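Local coordinates for ECXA (Escherichia coli, PDB 4L63), which probably acts as a zinc-dependent metallopeptidase that binds a zinc ion, at residues A[31-36]-A[76-81]; A[96-101]-A[117-122]; A[151-156]-A[206-211]; A[185-190]-A[249-254]. All coordinates share one frame; numbering follows the deposited sequence.

Interaction 1: residues A[31-36]-A[76-81]; sequences PVINYT and IRVQQV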
# COMPACT_ATOMS: atom_id res chain seq x y z
N PRO A 31 -28.92 -12.77 6.42
CA PRO A 31 -28.62 -11.34 6.32
C PRO A 31 -28.59 -10.65 7.69
O PRO A 31 -27.88 -9.65 7.86
CB PRO A 31 -29.76 -10.79 5.46
CG PRO A 31 -30.24 -11.97 4.68
CD PRO A 31 -30.10 -13.14 5.61
N VAL A 32 -29.34 -11.19 8.64
CA VAL A 32 -29.41 -10.66 10.00
C VAL A 32 -28.99 -11.73 11.03
O VAL A 32 -29.44 -12.87 10.96
CB VAL A 32 -30.83 -10.16 10.34
CG1 VAL A 32 -31.86 -11.24 10.06
CG2 VAL A 32 -30.90 -9.69 11.79
N ILE A 33 -28.12 -11.36 11.96
CA ILE A 33 -27.63 -12.33 12.93
C ILE A 33 -28.53 -12.43 14.16
O ILE A 33 -28.52 -11.56 15.03
CB ILE A 33 -26.18 -12.02 13.35
CG1 ILE A 33 -25.25 -12.17 12.14
CG2 ILE A 33 -25.74 -12.93 14.49
CD1 ILE A 33 -23.78 -11.95 12.46
N ASN A 34 -29.30 -13.51 14.20
CA ASN A 34 -30.22 -13.76 15.30
C ASN A 34 -29.48 -14.42 16.45
O ASN A 34 -28.76 -15.39 16.24
CB ASN A 34 -31.36 -14.66 14.80
CG ASN A 34 -32.47 -13.88 14.13
OD1 ASN A 34 -32.56 -12.66 14.25
ND2 ASN A 34 -33.26 -14.58 13.33
N TYR A 35 -29.63 -13.90 17.66
CA TYR A 35 -28.89 -14.48 18.78
C TYR A 35 -29.67 -14.51 20.09
O TYR A 35 -30.51 -13.64 20.34
CB TYR A 35 -27.57 -13.74 18.98
CG TYR A 35 -27.71 -12.32 19.47
CD1 TYR A 35 -27.90 -11.27 18.57
CD2 TYR A 35 -27.63 -12.02 20.82
CE1 TYR A 35 -28.02 -9.97 19.01
CE2 TYR A 35 -27.75 -10.72 21.27
CZ TYR A 35 -27.94 -9.70 20.36
OH TYR A 35 -28.06 -8.40 20.80
N THR A 36 -29.38 -15.50 20.92
CA THR A 36 -30.05 -15.65 22.21
C THR A 36 -29.12 -15.30 23.38
O THR A 36 -27.93 -15.62 23.35
CB THR A 36 -30.59 -17.09 22.42
OG1 THR A 36 -29.50 -17.98 22.70
CG2 THR A 36 -31.34 -17.57 21.19
N ILE A 76 -22.73 -5.52 9.35
CA ILE A 76 -23.53 -6.56 9.97
C ILE A 76 -24.73 -5.99 10.68
O ILE A 76 -24.68 -4.89 11.21
CB ILE A 76 -22.77 -7.35 11.04
CG1 ILE A 76 -22.14 -6.42 12.06
CG2 ILE A 76 -21.72 -8.24 10.40
CD1 ILE A 76 -22.22 -6.92 13.47
N ARG A 77 -25.79 -6.77 10.74
CA ARG A 77 -26.98 -6.32 11.45
C ARG A 77 -27.53 -7.45 12.29
O ARG A 77 -27.53 -8.62 11.89
CB ARG A 77 -28.05 -5.80 10.48
CG ARG A 77 -27.65 -4.50 9.80
CD ARG A 77 -28.72 -4.01 8.86
NE ARG A 77 -28.94 -4.94 7.76
CZ ARG A 77 -29.97 -5.78 7.68
NH1 ARG A 77 -30.89 -5.80 8.64
NH2 ARG A 77 -30.09 -6.60 6.65
N VAL A 78 -27.99 -7.10 13.49
CA VAL A 78 -28.43 -8.10 14.44
C VAL A 78 -29.74 -7.85 15.11
O VAL A 78 -30.36 -6.79 14.97
CB VAL A 78 -27.44 -8.29 15.59
CG1 VAL A 78 -26.08 -8.65 15.06
CG2 VAL A 78 -27.36 -7.01 16.42
N GLN A 79 -30.10 -8.83 15.92
CA GLN A 79 -31.38 -8.85 16.57
C GLN A 79 -31.41 -9.93 17.63
O GLN A 79 -31.22 -11.12 17.35
CB GLN A 79 -32.46 -9.08 15.53
CG GLN A 79 -33.86 -9.06 16.05
CD GLN A 79 -34.82 -9.26 14.93
OE1 GLN A 79 -34.76 -10.27 14.23
NE2 GLN A 79 -35.70 -8.29 14.72
N GLN A 80 -31.64 -9.50 18.86
CA GLN A 80 -31.74 -10.42 19.97
C GLN A 80 -33.05 -11.20 19.87
O GLN A 80 -34.11 -10.62 19.63
CB GLN A 80 -31.67 -9.67 21.30
CG GLN A 80 -31.04 -10.48 22.39
CD GLN A 80 -31.09 -9.79 23.73
OE1 GLN A 80 -32.02 -9.04 24.02
NE2 GLN A 80 -30.05 -10.00 24.53
N VAL A 81 -32.95 -12.51 20.02
CA VAL A 81 -34.10 -13.38 19.96
C VAL A 81 -34.20 -14.23 21.22
O VAL A 81 -33.27 -14.96 21.57
CB VAL A 81 -34.04 -14.30 18.73
CG1 VAL A 81 -35.16 -15.31 18.78
CG2 VAL A 81 -34.13 -13.48 17.46
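Tyr35 lays its ring beside Gln80 where parallel strands 33-36 and 78-80 run side by side. The CA of Gln80 stands over one face of the ring, 4.0 Å from the centroid, a CH-pi contact, while the CB of Val78 lies at the ring edge. Tyrosine suits the place because a broad flat group can cover two residues of the next strand. Its CG sits between the backbone N and carbonyl carbon (chi1 68°), which carries the ring across Gln80. This is the tight side: Ile33 CB meets Val78 CG1 at 3.8 Å, and helix 60-70, through Val64 and Phe68, packs on the side of the sheet that carries Tyr35 and Val78. The amide end of Gln80 is held by Ser61.

The other face, with Asn34 and Gln79, is looser. These two polar side chains run side by side toward solvent, and Val81 CG2 packs against the amide of Asn34, 3.7 Å from its CG. Arg77 swings one face of its guanidinium over Pro31 O.

Four uneven backbone bonds join the strands. Ile33 N to Arg77 O (2.8 Å) and Val81 N to Tyr35 O (2.7 Å, 175°) are short, whereas Gln79 N to Ile33 O is 3.3 Å and bent. Backbone bonds thus hold the pair together, the denser apolar packing lies with Ile33, Tyr35 and Val78, and polar amides mark the exposed side.

Interaction 2: residues A[96-101]-A[117-122]; sequences TNYADN and RIDIGS
Thr96 and Asp119 face each other where the parallel strands 91-96 and 115-119 end, and the carboxylate of Asp119 organises the loop that follows. Its CG lies opposite the backbone N (chi1 -160°), which brings both oxygens to the turning chain. OD2 takes Tyr98 N on its syn lone pair at 2.7 Å and the hydroxyl of Thr96 on the anti side at 3.1 Å. OD1 accepts Ala99 N at 3.3 Å and also the N of Ser122, so Asp119 is the N-cap of helix 120-126. An aspartate suits the position because its short side chain can serve its own helix and the facing loop together.

Thr96 holds OG1 between its backbone N and carbonyl carbon (chi1 58°), where the hydroxyl can give its proton to Asp119 and accept from Arg117 NH2 at 3.2 Å in the guanidinium plane. The arginine is extended from CG to NE, long enough to run past the methyl of Thr96, and one face of its guanidinium lies against Tyr98 CE2. Ring and guanidinium planes are 67° apart, so this is not a parallel stack. Further along, Ser122 OG receives Asp100 N at 2.9 Å. Gly121 has no side chain, and this lets Ala99 come close.

Backbone bonds continue the strand pairing, ending with Ile120 N on Thr96 O at 2.7 Å. On one side strand 115-119 pairs with 91-96, on the other with the antiparallel strand 104-107; Ile118 turns away from the loop to pack on Thr157 and Ile158 of helix 146-165.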
# COMPACT_ATOMS: atom_id res chain seq x y z
N THR A 96 -20.56 -19.98 31.93
CA THR A 96 -20.14 -21.30 32.39
C THR A 96 -19.32 -21.18 33.67
O THR A 96 -18.92 -20.09 34.07
CB THR A 96 -19.30 -22.04 31.33
OG1 THR A 96 -18.15 -21.25 30.98
CG2 THR A 96 -20.12 -22.32 30.08
N ASN A 97 -19.05 -22.32 34.31
CA ASN A 97 -18.23 -22.35 35.52
C ASN A 97 -17.20 -23.47 35.48
O ASN A 97 -17.27 -24.41 36.27
CB ASN A 97 -19.11 -22.49 36.77
CG ASN A 97 -19.42 -21.16 37.43
OD1 ASN A 97 -18.60 -20.63 38.18
ND2 ASN A 97 -20.60 -20.62 37.16
N TYR A 98 -16.24 -23.37 34.57
CA TYR A 98 -15.17 -24.35 34.49
C TYR A 98 -14.00 -23.96 35.39
O TYR A 98 -13.32 -24.83 35.93
CB TYR A 98 -14.68 -24.52 33.04
CG TYR A 98 -15.71 -25.10 32.09
CD1 TYR A 98 -15.90 -26.47 31.98
CD2 TYR A 98 -16.48 -24.27 31.27
CE1 TYR A 98 -16.83 -27.01 31.11
CE2 TYR A 98 -17.41 -24.79 30.40
CZ TYR A 98 -17.59 -26.16 30.32
OH TYR A 98 -18.52 -26.68 29.45
N ALA A 99 -13.79 -22.65 35.56
CA ALA A 99 -12.65 -22.10 36.30
C ALA A 99 -11.34 -22.68 35.77
O ALA A 99 -10.61 -23.35 36.50
CB ALA A 99 -12.80 -22.38 37.79
N ASP A 100 -11.04 -22.39 34.51
CA ASP A 100 -10.05 -23.17 33.77
C ASP A 100 -9.10 -22.25 32.99
O ASP A 100 -8.67 -22.54 31.88
CB ASP A 100 -10.83 -24.20 32.90
CG ASP A 100 -9.96 -24.94 31.88
OD1 ASP A 100 -9.74 -24.42 30.77
OD2 ASP A 100 -9.50 -26.05 32.21
N ASN A 101 -8.75 -21.12 33.60
CA ASN A 101 -7.66 -20.29 33.09
C ASN A 101 -7.96 -19.78 31.66
O ASN A 101 -7.08 -19.70 30.81
CB ASN A 101 -6.34 -21.10 33.14
CG ASN A 101 -5.11 -20.28 32.80
OD1 ASN A 101 -5.02 -19.09 33.10
ND2 ASN A 101 -4.14 -20.94 32.16
N ARG A 117 -19.32 -18.61 25.10
CA ARG A 117 -19.47 -18.74 26.54
C ARG A 117 -18.53 -17.80 27.29
O ARG A 117 -17.38 -17.59 26.91
CB ARG A 117 -19.23 -20.20 26.97
CG ARG A 117 -17.82 -20.70 26.73
CD ARG A 117 -17.67 -22.15 27.14
NE ARG A 117 -16.29 -22.59 26.98
CZ ARG A 117 -15.36 -22.45 27.92
NH1 ARG A 117 -14.12 -22.87 27.70
NH2 ARG A 117 -15.66 -21.89 29.08
N ILE A 118 -19.06 -17.20 28.36
CA ILE A 118 -18.26 -16.39 29.27
C ILE A 118 -18.17 -17.10 30.61
O ILE A 118 -19.14 -17.16 31.36
CB ILE A 118 -18.87 -14.98 29.48
CG1 ILE A 118 -18.84 -14.17 28.18
CG2 ILE A 118 -18.14 -14.24 30.60
CD1 ILE A 118 -17.45 -13.86 27.69
N ASP A 119 -17.00 -17.66 30.89
CA ASP A 119 -16.79 -18.35 32.16
C ASP A 119 -16.89 -17.35 33.30
O ASP A 119 -16.32 -16.27 33.23
CB ASP A 119 -15.44 -19.06 32.18
CG ASP A 119 -15.38 -20.15 33.22
OD1 ASP A 119 -14.98 -19.86 34.37
OD2 ASP A 119 -15.74 -21.30 32.90
N ILE A 120 -17.62 -17.71 34.35
CA ILE A 120 -17.76 -16.83 35.49
C ILE A 120 -16.72 -17.19 36.56
O ILE A 120 -16.18 -16.32 37.23
CB ILE A 120 -19.17 -16.90 36.09
CG1 ILE A 120 -20.22 -16.65 34.99
CG2 ILE A 120 -19.33 -15.89 37.20
CD1 ILE A 120 -20.11 -15.29 34.35
N GLY A 121 -16.45 -18.49 36.69
CA GLY A 121 -15.45 -18.98 37.63
C GLY A 121 -14.03 -18.55 37.30
O GLY A 121 -13.24 -18.28 38.20
N SER A 122 -13.71 -18.49 36.01
CA SER A 122 -12.39 -18.03 35.57
C SER A 122 -12.19 -16.55 35.88
O SER A 122 -11.12 -16.15 36.33
CB SER A 122 -12.18 -18.29 34.08
OG SER A 122 -11.82 -19.64 33.83

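Interaction 3: residues A[151-156]-A[206-211]; sequences KLKLRI and DYIDRL
This is an apolar contact between two helices, part of the interior of a zincin-like metallopeptidase fold. Helix 146-165 carries the HExxH zinc motif further along, with His160 and His164 as zinc ligands, and segment 151-156 lies one to two turns before it. The first turn of helix 207-215 approaches it, the axes of 151-156 and 207-211 being 12.4 Å apart and at 95°. At that separation long aliphatic side chains must bridge the gap, which is why leucine and isoleucine fill it.

Ile208 is the central residue. Its CG1 lies opposite the carbonyl carbon (chi1 -61°) and the chain then runs on extended, so that CD1 reaches Leu152 CD2 tip to tip at 3.8 Å. The aliphatic part of Lys153 passes obliquely by the same methyl, and Lys153 NZ stays 4.5 Å from Asp206 OD1, beyond salt-bridge range. That aspartate is the N-cap of helix 207-215, its OD2 accepting Asp209 N. Leu134 of helix 131-137 and Ile140 also touch Ile208, and Ile224 packs on Ile156.

Tyr207 is buried beside Ile208, and its hydroxyl is satisfied by the backbone N of Gly225. The edge of its ring, not a face, receives Ile156. CD1 of Ile156 rests in the notch formed by Tyr207 and Ile208, 3.9 Å from Tyr207 CD2 and 3.7 Å from Ile208 CG1.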
# COMPACT_ATOMS: atom_id res chain seq x y z
N LYS A 151 -15.10 -4.72 34.40
CA LYS A 151 -16.02 -4.42 33.31
C LYS A 151 -15.26 -4.22 31.99
O LYS A 151 -15.72 -4.64 30.93
CB LYS A 151 -16.86 -3.17 33.61
CG LYS A 151 -17.23 -2.99 35.07
CD LYS A 151 -17.59 -1.54 35.39
CE LYS A 151 -19.06 -1.36 35.72
NZ LYS A 151 -19.25 -0.14 36.55
N LEU A 152 -14.10 -3.57 32.08
CA LEU A 152 -13.24 -3.37 30.92
C LEU A 152 -12.86 -4.72 30.31
O LEU A 152 -13.02 -4.93 29.11
CB LEU A 152 -11.98 -2.59 31.31
CG LEU A 152 -10.89 -2.44 30.24
CD1 LEU A 152 -11.45 -1.75 29.01
CD2 LEU A 152 -9.69 -1.68 30.78
N LYS A 153 -12.39 -5.62 31.17
CA LYS A 153 -11.99 -6.96 30.76
C LYS A 153 -13.17 -7.73 30.17
O LYS A 153 -12.99 -8.52 29.24
CB LYS A 153 -11.40 -7.72 31.95
CG LYS A 153 -10.09 -8.43 31.66
CD LYS A 153 -8.93 -7.45 31.60
CE LYS A 153 -7.60 -8.16 31.37
NZ LYS A 153 -7.71 -9.25 30.36
N LEU A 154 -14.36 -7.50 30.71
CA LEU A 154 -15.54 -8.20 30.23
C LEU A 154 -15.95 -7.75 28.83
O LEU A 154 -16.24 -8.59 27.98
CB LEU A 154 -16.71 -8.02 31.20
CG LEU A 154 -17.72 -9.17 31.14
CD1 LEU A 154 -17.25 -10.33 32.00
CD2 LEU A 154 -19.12 -8.72 31.55
N ARG A 155 -15.98 -6.45 28.59
CA ARG A 155 -16.32 -5.93 27.27
C ARG A 155 -15.31 -6.39 26.22
O ARG A 155 -15.70 -6.87 25.16
CB ARG A 155 -16.39 -4.40 27.27
CG ARG A 155 -17.51 -3.84 28.11
CD ARG A 155 -17.58 -2.33 27.99
NE ARG A 155 -18.64 -1.77 28.83
CZ ARG A 155 -19.92 -1.71 28.49
NH1 ARG A 155 -20.80 -1.20 29.34
NH2 ARG A 155 -20.32 -2.16 27.31
N ILE A 156 -14.03 -6.22 26.53
CA ILE A 156 -12.95 -6.72 25.68
C ILE A 156 -13.16 -8.20 25.36
O ILE A 156 -13.12 -8.59 24.20
CB ILE A 156 -11.57 -6.55 26.35
CG1 ILE A 156 -11.25 -5.06 26.53
CG2 ILE A 156 -10.49 -7.24 25.52
CD1 ILE A 156 -9.93 -4.80 27.21
N ASP A 206 -1.07 -8.96 25.56
CA ASP A 206 -2.10 -8.33 26.38
C ASP A 206 -2.64 -7.13 25.62
O ASP A 206 -1.93 -6.14 25.43
CB ASP A 206 -1.56 -7.89 27.74
CG ASP A 206 -2.63 -7.24 28.60
OD1 ASP A 206 -3.57 -7.94 29.03
OD2 ASP A 206 -2.54 -6.02 28.82
N TYR A 207 -3.89 -7.24 25.18
CA TYR A 207 -4.53 -6.22 24.35
C TYR A 207 -4.47 -4.83 24.98
O TYR A 207 -4.22 -3.84 24.30
CB TYR A 207 -5.99 -6.61 24.08
CG TYR A 207 -6.78 -5.54 23.37
CD1 TYR A 207 -6.57 -5.27 22.02
CD2 TYR A 207 -7.74 -4.79 24.04
CE1 TYR A 207 -7.30 -4.29 21.36
CE2 TYR A 207 -8.47 -3.81 23.40
CZ TYR A 207 -8.25 -3.57 22.06
OH TYR A 207 -8.98 -2.59 21.41
N ILE A 208 -4.71 -4.76 26.29
CA ILE A 208 -4.72 -3.47 26.97
C ILE A 208 -3.36 -2.81 26.91
O ILE A 208 -3.23 -1.63 26.60
CB ILE A 208 -5.14 -3.61 28.45
CG1 ILE A 208 -6.54 -4.19 28.55
CG2 ILE A 208 -5.07 -2.25 29.14
CD1 ILE A 208 -7.07 -4.25 29.97
N ASP A 209 -2.33 -3.60 27.21
CA ASP A 209 -0.96 -3.13 27.17
C ASP A 209 -0.56 -2.68 25.76
O ASP A 209 0.08 -1.65 25.58
CB ASP A 209 -0.01 -4.21 27.67
CG ASP A 209 1.38 -3.68 27.97
OD1 ASP A 209 1.49 -2.61 28.61
OD2 ASP A 209 2.36 -4.33 27.55
N ARG A 210 -0.93 -3.46 24.74
CA ARG A 210 -0.62 -3.09 23.37
C ARG A 210 -1.40 -1.85 22.95
O ARG A 210 -0.88 -0.98 22.25
CB ARG A 210 -0.90 -4.25 22.40
CG ARG A 210 -0.11 -5.52 22.70
CD ARG A 210 1.34 -5.20 23.03
NE ARG A 210 2.01 -4.53 21.92
CZ ARG A 210 3.13 -3.81 22.05
NH1 ARG A 210 3.69 -3.66 23.25
NH2 ARG A 210 3.67 -3.23 20.99
N LEU A 211 -2.66 -1.76 23.39
CA LEU A 211 -3.49 -0.61 23.04
C LEU A 211 -2.95 0.66 23.69
O LEU A 211 -2.91 1.72 23.06
CB LEU A 211 -4.95 -0.84 23.47
CG LEU A 211 -5.93 0.26 23.07
CD1 LEU A 211 -5.87 0.50 21.57
CD2 LEU A 211 -7.34 -0.07 23.51

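Interaction 4: residues A[185-190]-A[249-254]; sequences EVARCR and RFSCLG
Arg188 and Arg249 bury the largest areas here, about 70 Å² each, and the main chain does much of the joining. Arg188 N donates to Arg249 O at 2.8 Å, and Arg188 O in turn accepts Ser251 N at 2.9 Å in a nearly straight bond, making a single bridge between Arg188 and Phe250. The extended first part of the Arg188 side chain (chi1 170°) lays CD at the edge of the Phe250 ring, and the bend at chi3 turns the guanidinium to grip Glu185 side-on: NH1 to OE1 at 2.8 Å and NE to OE2 at 3.1 Å. Arginine suits this place because its aliphatic stem packs while its head pairs with an acid. Arg249 meets 185-190 chiefly through its backbone, a water linking its O to Glu185 O, the latter weakly, while its side chain goes off to bond through NH2 to backbone of another protein chain.

The third large share belongs to Cys252, whose SG is joined to that of Cys189 in a disulfide at 2.1 Å with chi3 92°. Beside it Ser251 OG donates to Ala187 O at 2.7 Å and also pairs with Arg228.

Strand 181-186 enters this contact from a three-stranded antiparallel sheet, next to strand 12-16, and the chain that follows helix 246-249 is tied to its end. Helix 228-239 flanks both, with Glu232 touching Ala187 and Ser251.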
# COMPACT_ATOMS: atom_id res chain seq x y z
N GLU A 185 -5.17 -15.11 6.05
CA GLU A 185 -5.13 -13.67 6.26
C GLU A 185 -6.12 -12.98 5.33
O GLU A 185 -6.19 -13.30 4.15
CB GLU A 185 -3.72 -13.11 6.02
CG GLU A 185 -3.62 -11.64 6.43
CD GLU A 185 -2.24 -11.03 6.21
OE1 GLU A 185 -1.30 -11.76 5.82
OE2 GLU A 185 -2.12 -9.81 6.43
N VAL A 186 -6.87 -12.03 5.87
CA VAL A 186 -7.80 -11.27 5.05
C VAL A 186 -7.56 -9.77 5.25
O VAL A 186 -6.97 -9.35 6.25
CB VAL A 186 -9.27 -11.60 5.39
CG1 VAL A 186 -9.58 -13.06 5.04
CG2 VAL A 186 -9.55 -11.35 6.88
N ALA A 187 -8.00 -8.98 4.27
CA ALA A 187 -8.12 -7.53 4.43
C ALA A 187 -6.82 -6.85 4.85
O ALA A 187 -6.85 -5.86 5.59
CB ALA A 187 -9.22 -7.21 5.46
N ARG A 188 -5.68 -7.36 4.39
CA ARG A 188 -4.40 -6.79 4.80
C ARG A 188 -4.30 -5.30 4.49
O ARG A 188 -4.65 -4.86 3.39
CB ARG A 188 -3.24 -7.51 4.13
CG ARG A 188 -1.90 -6.81 4.33
CD ARG A 188 -0.86 -7.44 3.44
NE ARG A 188 -0.61 -8.80 3.88
CZ ARG A 188 0.39 -9.56 3.45
NH1 ARG A 188 0.55 -10.79 3.92
NH2 ARG A 188 1.25 -9.07 2.56
N CYS A 189 -3.81 -4.55 5.46
CA CYS A 189 -3.51 -3.15 5.22
C CYS A 189 -2.40 -2.72 6.15
O CYS A 189 -2.61 -2.52 7.34
CB CYS A 189 -4.74 -2.27 5.40
SG CYS A 189 -4.36 -0.52 5.08
N ARG A 190 -1.19 -2.62 5.59
CA ARG A 190 -0.04 -2.17 6.36
C ARG A 190 0.22 -0.68 6.22
O ARG A 190 0.92 -0.09 7.04
CB ARG A 190 1.21 -2.94 5.93
CG ARG A 190 1.17 -4.41 6.34
CD ARG A 190 2.27 -5.17 5.62
NE ARG A 190 2.02 -5.18 4.19
CZ ARG A 190 2.69 -5.93 3.33
NH1 ARG A 190 3.66 -6.73 3.76
NH2 ARG A 190 2.40 -5.89 2.03
N ARG A 249 -7.89 -10.58 0.03
CA ARG A 249 -6.62 -10.55 0.76
C ARG A 249 -6.16 -9.16 1.18
O ARG A 249 -5.41 -9.02 2.16
CB ARG A 249 -5.50 -11.18 -0.08
CG ARG A 249 -5.66 -12.67 -0.35
CD ARG A 249 -4.50 -13.18 -1.18
NE ARG A 249 -3.22 -12.75 -0.62
CZ ARG A 249 -2.04 -12.89 -1.21
NH1 ARG A 249 -1.95 -13.44 -2.41
NH2 ARG A 249 -0.95 -12.46 -0.59
N PHE A 250 -6.59 -8.14 0.43
CA PHE A 250 -6.10 -6.77 0.66
C PHE A 250 -7.25 -5.80 0.87
O PHE A 250 -8.26 -5.90 0.19
CB PHE A 250 -5.26 -6.29 -0.52
CG PHE A 250 -4.15 -7.22 -0.89
CD1 PHE A 250 -3.02 -7.33 -0.10
CD2 PHE A 250 -4.22 -7.97 -2.06
CE1 PHE A 250 -2.00 -8.18 -0.46
CE2 PHE A 250 -3.20 -8.82 -2.41
CZ PHE A 250 -2.10 -8.93 -1.61
N SER A 251 -7.08 -4.84 1.78
CA SER A 251 -8.14 -3.86 2.00
C SER A 251 -7.69 -2.41 1.76
O SER A 251 -8.47 -1.49 1.94
CB SER A 251 -8.72 -3.98 3.42
OG SER A 251 -7.77 -3.56 4.40
N CYS A 252 -6.43 -2.21 1.36
CA CYS A 252 -6.01 -0.85 0.99
C CYS A 252 -4.88 -0.85 -0.05
O CYS A 252 -4.05 0.05 -0.06
CB CYS A 252 -5.60 -0.04 2.24
SG CYS A 252 -4.00 -0.45 3.04
N LEU A 253 -4.87 -1.85 -0.93
CA LEU A 253 -3.77 -1.97 -1.89
C LEU A 253 -3.82 -0.87 -2.94
O LEU A 253 -2.80 -0.54 -3.54
CB LEU A 253 -3.78 -3.34 -2.58
CG LEU A 253 -2.50 -3.65 -3.35
CD1 LEU A 253 -1.29 -3.52 -2.43
CD2 LEU A 253 -2.56 -5.06 -3.96
N GLY A 254 -4.99 -0.28 -3.13
CA GLY A 254 -5.14 0.87 -4.01
C GLY A 254 -4.13 1.97 -3.68
O GLY A 254 -3.70 2.73 -4.56
O HOH W 1 -4.16 -11.19 3.37
O HOH W 2 -3.52 -3.75 1.24

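Interactions 1 and 2 belong to one mixed sheet, and their centres are about 25 Å apart. Interaction 2 meets interaction 3 directly: Ile118 CG2 lies 4.2 Å from Leu154 CD1, so the sheet rests on the helix that carries His160 and His164. The zinc ion, held by these two and His170, lies about 10 Å from the side chains of Ile118 and of Ile156. Ile33 of interaction 1 and Val186 of interaction 4 are about 11 and 12 Å from His164, side chain to side chain. Interaction 4, about 36 Å from interaction 2 between centres, joins the end of strand 181-186 to the chain after helix 246-249; its segments alternate with those of interaction 3.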